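Local coordinates for protein putative endo-1,4-beta-xylanase (Bacteroides thetaiotaomicron VPI-5482, PDB 5MSX) that probably hydrolyses O-glycosidic bonds, most likely of arabinose residues in plant pectin, with a family 43 glycosidase domain joined to a calcium-binding F5/8 type C domain, at residues Arg391-Val397 with Ile453-Tyr459; Ile325-Ser331 with Pro377-Leu383; Gly151-Ala155 with Tyr198-Pro202. All coordinates share one frame; numbering follows the deposited sequence.

How the interactions relate
From the N terminus, interaction 3 comes first: within the family 43 glycosidase domain it closes a loop of 42 residues, which holds the sheet of strands 156-159 to 187-190, and joins two loops of the predicted active site. Interaction 2 follows, pairing strand 325-330 with strand 378-383 round a 45-residue excursion that includes the calcium ligands F357, D360, A362 and S365. Interaction 1 closes last, bringing strand 452-458 at the C terminus back to strand 386-396. The three are in series, none nested or crossed. Interactions 1 and 2 belong to one sheet system and touch, W456 CZ3 to A381 CB at 3.6 Å; interaction 3 lies across the chain's centre, about 36 Å from interaction 1, centre to centre.

Interaction 1 (Arg391-Val397 with Ile453-Tyr459); sequences RSEIYFV and IWEWNIY. With CA (calcium ion), chain T; EDO (1,2-ethanediol), chain B.
The guanidinium of R391 lies flat on one face of the Y459 ring, the planes 12° apart. It is displaced toward the CD2 rim, and the cation-pi contact is therefore off-centre, R391 CZ 4.5 Å from the ring centroid. R391 NE points its N-H within the guanidinium plane to E393 OE2 at 2.7 Å, a salt bridge that helps to fix the rotation of the stacked group. E393 crosses Y459 at about a right angle; its chain runs out extended, and OE1 ends 3.4 Å from Y459 CE2. W456 has CG anti to its backbone N (chi1 -180°), which lays the indole beside I394, with W456 CD1 3.6 Å from I394 CG1. The indole's N-H edge makes a weak bond to S392 OG. The two strands form an antiparallel pair of the F5/8 type C beta-sandwich: S392, I394, W456 and I458 face the interior, where W456 meets L442 and I444, while E393, Y395, E455 and N457 line the other face. A classic beta bulge interrupts the pairing, W454 and E455 both facing Y395, whose O receives weak bonds from both amides. At the bulge the calcium ion is bound by W454 O at 2.4 Å and by E455 OE2 at 2.6 Å; F357, D360, A362 and S365 complete the site. The W454 indole turns back across the partner strand, and V397 CG2 sits over its five-membered ring, 3.8 Å from the centroid. I394 CG2 rests over the centre of the F396 ring, and F396 N donates a hydrogen bond to O1 of an ethanediol.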
loop_
_atom_site.group_PDB
_atom_site.type_symbol
_atom_site.label_atom_id
_atom_site.label_comp_id
_atom_site.label_asym_id
_atom_site.label_seq_id
_atom_site.Cartn_x
_atom_site.Cartn_y
_atom_site.Cartn_z
ATOM N N ARG C 391 34.073 -16.964 -26.039
ATOM C CA ARG C 391 33.731 -17.511 -24.728
ATOM C C ARG C 391 32.951 -18.826 -24.783
ATOM O O ARG C 391 32.469 -19.255 -25.845
ATOM C CB ARG C 391 32.951 -16.472 -23.900
ATOM C CG ARG C 391 31.575 -16.156 -24.456
ATOM C CD ARG C 391 30.822 -15.159 -23.579
ATOM N NE ARG C 391 29.447 -15.009 -24.042
ATOM C CZ ARG C 391 29.077 -14.385 -25.164
ATOM N NH1 ARG C 391 29.963 -13.807 -25.967
ATOM N NH2 ARG C 391 27.792 -14.338 -25.497
ATOM N N SER C 392 32.846 -19.426 -23.598
ATOM C CA SER C 392 32.118 -20.646 -23.364
ATOM C C SER C 392 31.021 -20.383 -22.329
ATOM O O SER C 392 31.219 -19.637 -21.368
ATOM C CB SER C 392 33.082 -21.743 -22.885
ATOM O OG SER C 392 32.579 -22.496 -21.796
ATOM N N GLU C 393 29.869 -21.004 -22.545
ATOM C CA GLU C 393 28.748 -20.920 -21.609
ATOM C C GLU C 393 28.232 -22.335 -21.367
ATOM O O GLU C 393 27.794 -23.015 -22.306
ATOM C CB GLU C 393 27.666 -19.994 -22.174
ATOM C CG GLU C 393 28.228 -18.638 -22.579
ATOM C CD GLU C 393 27.187 -17.534 -22.717
ATOM O OE1 GLU C 393 25.996 -17.830 -22.982
ATOM O OE2 GLU C 393 27.587 -16.359 -22.585
ATOM N N ILE C 394 28.305 -22.759 -20.114
ATOM C CA ILE C 394 27.976 -24.110 -19.718
ATOM C C ILE C 394 26.755 -24.149 -18.816
ATOM O O ILE C 394 26.751 -23.591 -17.712
ATOM C CB ILE C 394 29.123 -24.794 -18.945
ATOM C CG1 ILE C 394 30.418 -24.762 -19.760
ATOM C CG2 ILE C 394 28.744 -26.238 -18.617
ATOM C CD1 ILE C 394 31.641 -25.117 -18.934
ATOM N N TYR C 395 25.757 -24.900 -19.264
ATOM C CA TYR C 395 24.568 -25.149 -18.470
ATOM C C TYR C 395 24.661 -26.551 -17.913
ATOM O O TYR C 395 24.333 -27.507 -18.610
ATOM C CB TYR C 395 23.347 -25.014 -19.365
ATOM C CG TYR C 395 23.086 -23.620 -19.868
ATOM C CD1 TYR C 395 23.651 -23.153 -21.048
ATOM C CD2 TYR C 395 22.235 -22.769 -19.164
ATOM C CE1 TYR C 395 23.394 -21.856 -21.502
ATOM C CE2 TYR C 395 21.958 -21.488 -19.615
ATOM C CZ TYR C 395 22.534 -21.042 -20.772
ATOM O OH TYR C 395 22.239 -19.776 -21.172
ATOM N N PHE C 396 25.126 -26.685 -16.680
ATOM C CA PHE C 396 25.232 -27.998 -16.043
ATOM C C PHE C 396 23.887 -28.519 -15.570
ATOM O O PHE C 396 22.929 -27.756 -15.326
ATOM C CB PHE C 396 26.202 -28.010 -14.836
ATOM C CG PHE C 396 27.651 -27.711 -15.186
ATOM C CD1 PHE C 396 28.497 -28.722 -15.680
ATOM C CD2 PHE C 396 28.196 -26.422 -15.001
ATOM C CE1 PHE C 396 29.836 -28.449 -15.999
ATOM C CE2 PHE C 396 29.537 -26.153 -15.306
ATOM C CZ PHE C 396 30.346 -27.165 -15.813
ATOM N N VAL C 397 23.852 -29.829 -15.376
ATOM C CA VAL C 397 22.718 -30.520 -14.770
ATOM C C VAL C 397 22.721 -30.306 -13.242
ATOM O O VAL C 397 23.785 -30.317 -12.607
ATOM C CB VAL C 397 22.772 -32.039 -15.112
ATOM C CG1 VAL C 397 21.730 -32.806 -14.321
ATOM C CG2 VAL C 397 22.586 -32.246 -16.599
ATOM N N ILE C 453 25.728 -32.146 -18.459
ATOM C CA ILE C 453 25.518 -30.899 -19.162
ATOM C C ILE C 453 24.265 -30.986 -20.063
ATOM O O ILE C 453 24.185 -31.854 -20.977
ATOM C CB ILE C 453 26.746 -30.557 -20.052
ATOM C CG1 ILE C 453 28.037 -30.464 -19.218
ATOM C CG2 ILE C 453 26.524 -29.251 -20.792
ATOM C CD1 ILE C 453 29.253 -30.024 -20.022
ATOM N N TRP C 454 23.313 -30.072 -19.815
ATOM C CA TRP C 454 22.182 -29.804 -20.734
ATOM C C TRP C 454 22.612 -29.119 -22.036
ATOM O O TRP C 454 22.235 -29.540 -23.135
ATOM C CB TRP C 454 21.137 -28.905 -20.055
ATOM C CG TRP C 454 20.458 -29.451 -18.851
ATOM C CD1 TRP C 454 20.677 -29.094 -17.567
ATOM C CD2 TRP C 454 19.418 -30.444 -18.825
ATOM N NE1 TRP C 454 19.841 -29.789 -16.725
ATOM C CE2 TRP C 454 19.073 -30.645 -17.469
ATOM C CE3 TRP C 454 18.770 -31.204 -19.816
ATOM C CZ2 TRP C 454 18.092 -31.570 -17.071
ATOM C CZ3 TRP C 454 17.821 -32.117 -19.433
ATOM C CH2 TRP C 454 17.464 -32.278 -18.072
ATOM N N GLU C 455 23.373 -28.033 -21.912
ATOM C CA GLU C 455 23.798 -27.230 -23.072
ATOM C C GLU C 455 25.157 -26.600 -22.833
ATOM O O GLU C 455 25.430 -26.114 -21.737
ATOM C CB GLU C 455 22.785 -26.118 -23.435
ATOM C CG GLU C 455 21.606 -26.570 -24.301
ATOM C CD GLU C 455 22.062 -27.288 -25.574
ATOM O OE1 GLU C 455 22.853 -26.691 -26.332
ATOM O OE2 GLU C 455 21.672 -28.461 -25.807
ATOM N N TRP C 456 25.993 -26.601 -23.869
ATOM C CA TRP C 456 27.332 -26.024 -23.798
ATOM C C TRP C 456 27.482 -25.216 -25.058
ATOM O O TRP C 456 27.589 -25.766 -26.157
ATOM C CB TRP C 456 28.400 -27.109 -23.677
ATOM C CG TRP C 456 29.845 -26.642 -23.590
ATOM C CD1 TRP C 456 30.300 -25.382 -23.302
ATOM C CD2 TRP C 456 31.017 -27.456 -23.765
ATOM N NE1 TRP C 456 31.680 -25.357 -23.321
ATOM C CE2 TRP C 456 32.143 -26.617 -23.596
ATOM C CE3 TRP C 456 31.223 -28.810 -24.066
ATOM C CZ2 TRP C 456 33.460 -27.094 -23.698
ATOM C CZ3 TRP C 456 32.529 -29.282 -24.166
ATOM C CH2 TRP C 456 33.631 -28.424 -23.987
ATOM N N ASN C 457 27.429 -23.903 -24.895
ATOM C CA ASN C 457 27.462 -22.980 -26.035
ATOM C C ASN C 457 28.826 -22.314 -26.080
ATOM O O ASN C 457 29.332 -21.839 -25.052
ATOM C CB ASN C 457 26.369 -21.926 -25.909
ATOM C CG ASN C 457 24.975 -22.528 -25.928
ATOM O OD1 ASN C 457 24.718 -23.521 -26.575
ATOM N ND2 ASN C 457 24.084 -21.923 -25.204
ATOM N N ILE C 458 29.397 -22.315 -27.273
ATOM C CA ILE C 458 30.722 -21.780 -27.538
ATOM C C ILE C 458 30.537 -20.657 -28.543
ATOM O O ILE C 458 29.899 -20.846 -29.568
ATOM C CB ILE C 458 31.634 -22.883 -28.102
ATOM C CG1 ILE C 458 31.905 -23.910 -26.991
ATOM C CG2 ILE C 458 32.921 -22.291 -28.665
ATOM C CD1 ILE C 458 32.832 -25.054 -27.365
ATOM N N TYR C 459 31.071 -19.487 -28.221
ATOM C CA TYR C 459 30.965 -18.317 -29.077
ATOM C C TYR C 459 32.377 -17.822 -29.423
ATOM O O TYR C 459 32.551 -17.176 -30.444
ATOM C CB TYR C 459 30.188 -17.194 -28.369
ATOM C CG TYR C 459 28.799 -17.565 -27.875
ATOM C CD1 TYR C 459 27.685 -17.443 -28.704
ATOM C CD2 TYR C 459 28.599 -18.023 -26.566
ATOM C CE1 TYR C 459 26.406 -17.773 -28.254
ATOM C CE2 TYR C 459 27.325 -18.361 -26.106
ATOM C CZ TYR C 459 26.231 -18.228 -26.950
ATOM O OH TYR C 459 24.977 -18.565 -26.488
HETATM CA CA CA T . 20.958 -30.727 -24.812
HETATM C C1 EDO B . 24.993 -24.859 -13.766
HETATM O O1 EDO B . 25.347 -24.393 -15.068
HETATM C C2 EDO B . 26.047 -24.740 -12.656
HETATM O O2 EDO B . 25.705 -25.145 -11.322
#

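Interaction 2 (Ile325-Ser331 with Pro377-Leu383); sequences IDTVYAS and PWIVADL
The indole of W378 carries S331 CB over its five-membered ring, 3.5 Å from the centroid, and the carbonyl carbon of A330 over the same face nearer CZ3. At its edge, in plane, lies Y329 CD1, 3.8 Å from W378 CZ3. Y329 in turn rests one ring face on V380, whose CB is 4.0 Å from the centroid and whose CG1 touches CZ. Y329 holds CG between backbone N and carbonyl carbon (chi1 55°), which folds the ring over V380 on the neighbouring strand. On the opposite face of the sheet V328 pairs with A381 and A330 with I379, and I379 and A381 pack on strand 452-458 of the beta-sandwich. S331 grips W378 twice: its N donates to W378 O at 2.8 Å, and its OG accepts from W378 N at 3.0 Å while also bonded to D373. Near the other end D326 and T327 form a classic beta bulge opposite D382: D382 O accepts from D326 N and T327 N, the latter at 3.2 Å on a lone pair. The D382 side chain lies alongside T327 and salt-bridges R440; that pairing probably balances the charge of D382 and eases the nearness of D326, whose OD2 lies 5.0 Å from D382 OD2.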
loop_
_atom_site.group_PDB
_atom_site.type_symbol
_atom_site.label_atom_id
_atom_site.label_comp_id
_atom_site.label_asym_id
_atom_site.label_seq_id
_atom_site.Cartn_x
_atom_site.Cartn_y
_atom_site.Cartn_z
ATOM N N ILE C 325 30.150 -26.845 -33.576
ATOM C CA ILE C 325 31.003 -27.899 -33.022
ATOM C C ILE C 325 30.983 -29.106 -33.968
ATOM O O ILE C 325 29.926 -29.482 -34.477
ATOM C CB ILE C 325 30.575 -28.258 -31.581
ATOM C CG1 ILE C 325 30.857 -27.061 -30.667
ATOM C CG2 ILE C 325 31.314 -29.497 -31.077
ATOM C CD1 ILE C 325 30.364 -27.212 -29.243
ATOM N N ASP C 326 32.155 -29.689 -34.227
ATOM C CA ASP C 326 32.280 -30.781 -35.206
ATOM C C ASP C 326 32.048 -32.178 -34.621
ATOM O O ASP C 326 31.366 -32.988 -35.232
ATOM C CB ASP C 326 33.648 -30.750 -35.879
ATOM C CG ASP C 326 33.720 -31.686 -37.061
ATOM O OD1 ASP C 326 33.047 -31.400 -38.074
ATOM O OD2 ASP C 326 34.429 -32.716 -36.971
ATOM N N THR C 327 32.684 -32.463 -33.486
ATOM C CA THR C 327 32.441 -33.678 -32.708
ATOM C C THR C 327 32.664 -33.418 -31.210
ATOM O O THR C 327 33.317 -32.437 -30.807
ATOM C CB THR C 327 33.351 -34.859 -33.115
ATOM O OG1 THR C 327 34.720 -34.465 -33.013
ATOM C CG2 THR C 327 33.073 -35.353 -34.530
ATOM N N VAL C 328 32.108 -34.312 -30.402
ATOM C CA VAL C 328 32.275 -34.293 -28.960
ATOM C C VAL C 328 32.495 -35.716 -28.495
ATOM O O VAL C 328 32.112 -36.648 -29.177
ATOM C CB VAL C 328 31.037 -33.727 -28.215
ATOM C CG1 VAL C 328 31.001 -32.222 -28.295
ATOM C CG2 VAL C 328 29.740 -34.292 -28.777
ATOM N N TYR C 329 33.117 -35.867 -27.337
ATOM C CA TYR C 329 33.330 -37.176 -26.716
ATOM C C TYR C 329 33.666 -36.932 -25.268
ATOM O O TYR C 329 34.021 -35.823 -24.908
ATOM C CB TYR C 329 34.429 -37.996 -27.421
ATOM C CG TYR C 329 35.777 -37.309 -27.554
ATOM C CD1 TYR C 329 36.725 -37.369 -26.524
ATOM C CD2 TYR C 329 36.108 -36.607 -28.713
ATOM C CE1 TYR C 329 37.966 -36.743 -26.652
ATOM C CE2 TYR C 329 37.337 -35.973 -28.842
ATOM C CZ TYR C 329 38.259 -36.047 -27.814
ATOM O OH TYR C 329 39.470 -35.425 -27.955
ATOM N N ALA C 330 33.530 -37.958 -24.437
ATOM C CA ALA C 330 33.637 -37.788 -22.997
ATOM C C ALA C 330 34.341 -38.952 -22.331
ATOM O O ALA C 330 34.627 -39.934 -22.967
ATOM C CB ALA C 330 32.243 -37.612 -22.401
ATOM N N SER C 331 34.615 -38.806 -21.043
ATOM C CA SER C 331 35.211 -39.853 -20.223
ATOM C C SER C 331 34.313 -41.063 -20.015
ATOM O O SER C 331 34.803 -42.170 -19.858
ATOM C CB SER C 331 35.590 -39.284 -18.854
ATOM O OG SER C 331 34.464 -38.836 -18.120
ATOM N N PRO C 377 35.351 -36.536 -14.111
ATOM C CA PRO C 377 34.688 -36.793 -15.388
ATOM C C PRO C 377 34.947 -35.630 -16.318
ATOM O O PRO C 377 35.085 -34.498 -15.852
ATOM C CB PRO C 377 33.198 -36.875 -15.018
ATOM C CG PRO C 377 33.077 -36.327 -13.642
ATOM C CD PRO C 377 34.403 -36.549 -12.984
ATOM N N TRP C 378 35.039 -35.892 -17.615
ATOM C CA TRP C 378 35.330 -34.828 -18.549
ATOM C C TRP C 378 34.653 -35.033 -19.885
ATOM O O TRP C 378 34.257 -36.147 -20.246
ATOM C CB TRP C 378 36.849 -34.655 -18.718
ATOM C CG TRP C 378 37.565 -35.911 -19.138
ATOM C CD1 TRP C 378 38.278 -36.750 -18.334
ATOM C CD2 TRP C 378 37.629 -36.462 -20.462
ATOM N NE1 TRP C 378 38.781 -37.786 -19.073
ATOM C CE2 TRP C 378 38.406 -37.634 -20.383
ATOM C CE3 TRP C 378 37.111 -36.074 -21.708
ATOM C CZ2 TRP C 378 38.668 -38.442 -21.504
ATOM C CZ3 TRP C 378 37.363 -36.869 -22.819
ATOM C CH2 TRP C 378 38.132 -38.051 -22.707
ATOM N N ILE C 379 34.526 -33.925 -20.611
ATOM C CA ILE C 379 33.965 -33.899 -21.960
ATOM C C ILE C 379 34.810 -32.943 -22.793
ATOM O O ILE C 379 35.329 -31.967 -22.263
ATOM C CB ILE C 379 32.457 -33.481 -21.922
ATOM C CG1 ILE C 379 31.844 -33.473 -23.321
ATOM C CG2 ILE C 379 32.252 -32.139 -21.219
ATOM C CD1 ILE C 379 30.316 -33.546 -23.329
ATOM N N VAL C 380 34.914 -33.219 -24.087
ATOM C CA VAL C 380 35.742 -32.455 -25.005
ATOM C C VAL C 380 34.923 -32.046 -26.211
ATOM O O VAL C 380 34.327 -32.893 -26.855
ATOM C CB VAL C 380 36.920 -33.326 -25.534
ATOM C CG1 VAL C 380 37.525 -32.771 -26.832
ATOM C CG2 VAL C 380 37.999 -33.494 -24.476
ATOM N N ALA C 381 34.961 -30.767 -26.553
ATOM C CA ALA C 381 34.412 -30.299 -27.792
ATOM C C ALA C 381 35.552 -30.104 -28.797
ATOM O O ALA C 381 36.577 -29.496 -28.461
ATOM C CB ALA C 381 33.674 -28.996 -27.574
ATOM N N ASP C 382 35.346 -30.627 -30.012
ATOM C CA ASP C 382 36.262 -30.505 -31.131
ATOM C C ASP C 382 35.637 -29.632 -32.215
ATOM O O ASP C 382 34.807 -30.095 -33.017
ATOM C CB ASP C 382 36.596 -31.897 -31.711
ATOM C CG ASP C 382 37.630 -31.851 -32.867
ATOM O OD1 ASP C 382 38.117 -30.780 -33.271
ATOM O OD2 ASP C 382 37.966 -32.918 -33.376
ATOM N N LEU C 383 36.078 -28.377 -32.259
ATOM C CA LEU C 383 35.810 -27.509 -33.413
ATOM C C LEU C 383 36.554 -28.125 -34.616
ATOM O O LEU C 383 37.579 -28.772 -34.440
ATOM C CB LEU C 383 36.279 -26.080 -33.127
ATOM C CG LEU C 383 35.763 -25.478 -31.815
ATOM C CD1 LEU C 383 36.470 -24.170 -31.518
ATOM C CD2 LEU C 383 34.248 -25.306 -31.846
#

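Interaction 3 (Gly151-Ala155 with Tyr198-Pro202); sequences GGIDA and YSEGP
D154 and G201, both at positive phi in loops without regular structure, bring their CA atoms to 5.5 Å, and one bond joins them: G201 N donates to D154 OD2 at 2.9 Å, meeting the carboxylate on its anti side. D154 OD2 also lies 3.3 Å from E200 CB. CG of E200 sits between its backbone N and carbonyl carbon (chi1 66°), and the extended chain then carries its carboxylate past D154, the two acid planes turned 51° apart and D154 OD2 3.9 Å from E200 OE1. From above its carboxylate plane, E200 OE1 accepts a hydrogen bond from Y198 OH at 2.8 Å. I153 CD1 closes in beside this bond, 3.5 Å from E200 OE1. On the far side of G201, P202 CG comes to 3.5 Å from D154 O, with CD beside it, and a water donates to both D154 O and P202 O, bridging the loops. Each loop leads into the first strand of a four-stranded antiparallel sheet, as at the centre of the five-bladed propeller of family 43. With an alanine in place of E200 the carboxylate is gone, which is likely to leave the Y198 hydroxyl without this acceptor and a gap beside I153 CD1. E200 is the predicted proton donor, and D154, next to H260 and near the predicted proton acceptor D36, is thought to tune the pKa of that donor and orient it; the close carboxylates, with D154 held by the G201 amide, are consistent with such a role.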
loop_
_atom_site.group_PDB
_atom_site.type_symbol
_atom_site.label_atom_id
_atom_site.label_comp_id
_atom_site.label_asym_id
_atom_site.label_seq_id
_atom_site.Cartn_x
_atom_site.Cartn_y
_atom_site.Cartn_z
ATOM N N GLY C 151 -3.902 -24.808 6.073
ATOM C CA GLY C 151 -3.437 -25.653 4.988
ATOM C C GLY C 151 -3.964 -25.163 3.646
ATOM O O GLY C 151 -5.063 -24.657 3.550
ATOM N N GLY C 152 -3.156 -25.353 2.614
ATOM C CA GLY C 152 -3.513 -24.986 1.235
ATOM C C GLY C 152 -2.227 -24.726 0.482
ATOM O O GLY C 152 -1.224 -24.380 1.084
ATOM N N ILE C 153 -2.251 -24.916 -0.832
ATOM C CA ILE C 153 -1.059 -24.746 -1.650
ATOM C C ILE C 153 -1.361 -24.007 -2.966
ATOM O O ILE C 153 -2.519 -23.838 -3.344
ATOM C CB ILE C 153 -0.465 -26.126 -2.033
ATOM C CG1 ILE C 153 -1.467 -26.906 -2.899
ATOM C CG2 ILE C 153 -0.112 -26.926 -0.774
ATOM C CD1 ILE C 153 -0.926 -28.213 -3.414
ATOM N N ASP C 154 -0.286 -23.653 -3.679
ATOM C CA ASP C 154 -0.359 -23.186 -5.066
ATOM C C ASP C 154 -1.066 -21.846 -5.201
ATOM O O ASP C 154 -2.073 -21.762 -5.898
ATOM C CB ASP C 154 -1.067 -24.227 -5.973
ATOM C CG ASP C 154 -0.304 -25.538 -6.088
ATOM O OD1 ASP C 154 0.805 -25.640 -5.532
ATOM O OD2 ASP C 154 -0.798 -26.441 -6.829
ATOM N N ALA C 155 -0.544 -20.807 -4.544
ATOM C CA ALA C 155 -1.190 -19.478 -4.597
ATOM C C ALA C 155 -1.065 -18.843 -5.982
ATOM O O ALA C 155 -0.036 -18.958 -6.639
ATOM C CB ALA C 155 -0.619 -18.530 -3.574
ATOM N N TYR C 198 -10.021 -33.769 -7.380
ATOM C CA TYR C 198 -8.939 -32.999 -6.797
ATOM C C TYR C 198 -8.285 -32.041 -7.813
ATOM O O TYR C 198 -7.852 -32.459 -8.906
ATOM C CB TYR C 198 -7.854 -33.915 -6.225
ATOM C CG TYR C 198 -6.686 -33.121 -5.705
ATOM C CD1 TYR C 198 -6.821 -32.310 -4.591
ATOM C CD2 TYR C 198 -5.455 -33.120 -6.378
ATOM C CE1 TYR C 198 -5.767 -31.532 -4.129
ATOM C CE2 TYR C 198 -4.399 -32.342 -5.927
ATOM C CZ TYR C 198 -4.555 -31.563 -4.798
ATOM O OH TYR C 198 -3.497 -30.808 -4.361
ATOM N N SER C 199 -8.147 -30.773 -7.413
ATOM C CA SER C 199 -7.580 -29.740 -8.275
ATOM C C SER C 199 -6.547 -28.881 -7.580
ATOM O O SER C 199 -6.651 -28.569 -6.361
ATOM C CB SER C 199 -8.705 -28.832 -8.788
ATOM O OG SER C 199 -8.163 -27.715 -9.491
ATOM N N GLU C 200 -5.550 -28.472 -8.357
ATOM C CA GLU C 200 -4.498 -27.581 -7.846
ATOM C C GLU C 200 -4.029 -26.636 -8.951
ATOM O O GLU C 200 -4.713 -26.481 -9.951
ATOM C CB GLU C 200 -3.368 -28.421 -7.236
ATOM C CG GLU C 200 -2.578 -29.288 -8.200
ATOM C CD GLU C 200 -1.610 -30.266 -7.488
ATOM O OE1 GLU C 200 -1.533 -30.247 -6.232
ATOM O OE2 GLU C 200 -0.909 -31.051 -8.175
ATOM N N GLY C 201 -2.897 -25.980 -8.757
ATOM C CA GLY C 201 -2.315 -25.125 -9.796
ATOM C C GLY C 201 -3.247 -24.130 -10.482
ATOM O O GLY C 201 -3.207 -24.005 -11.700
ATOM N N PRO C 202 -4.060 -23.399 -9.711
ATOM C CA PRO C 202 -4.951 -22.418 -10.380
ATOM C C PRO C 202 -4.185 -21.353 -11.190
ATOM O O PRO C 202 -3.114 -20.948 -10.815
ATOM C CB PRO C 202 -5.709 -21.772 -9.214
ATOM C CG PRO C 202 -4.881 -22.053 -7.996
ATOM C CD PRO C 202 -4.190 -23.358 -8.239
HETATM O O HOH W 1 -1.114 -21.713 -8.840
#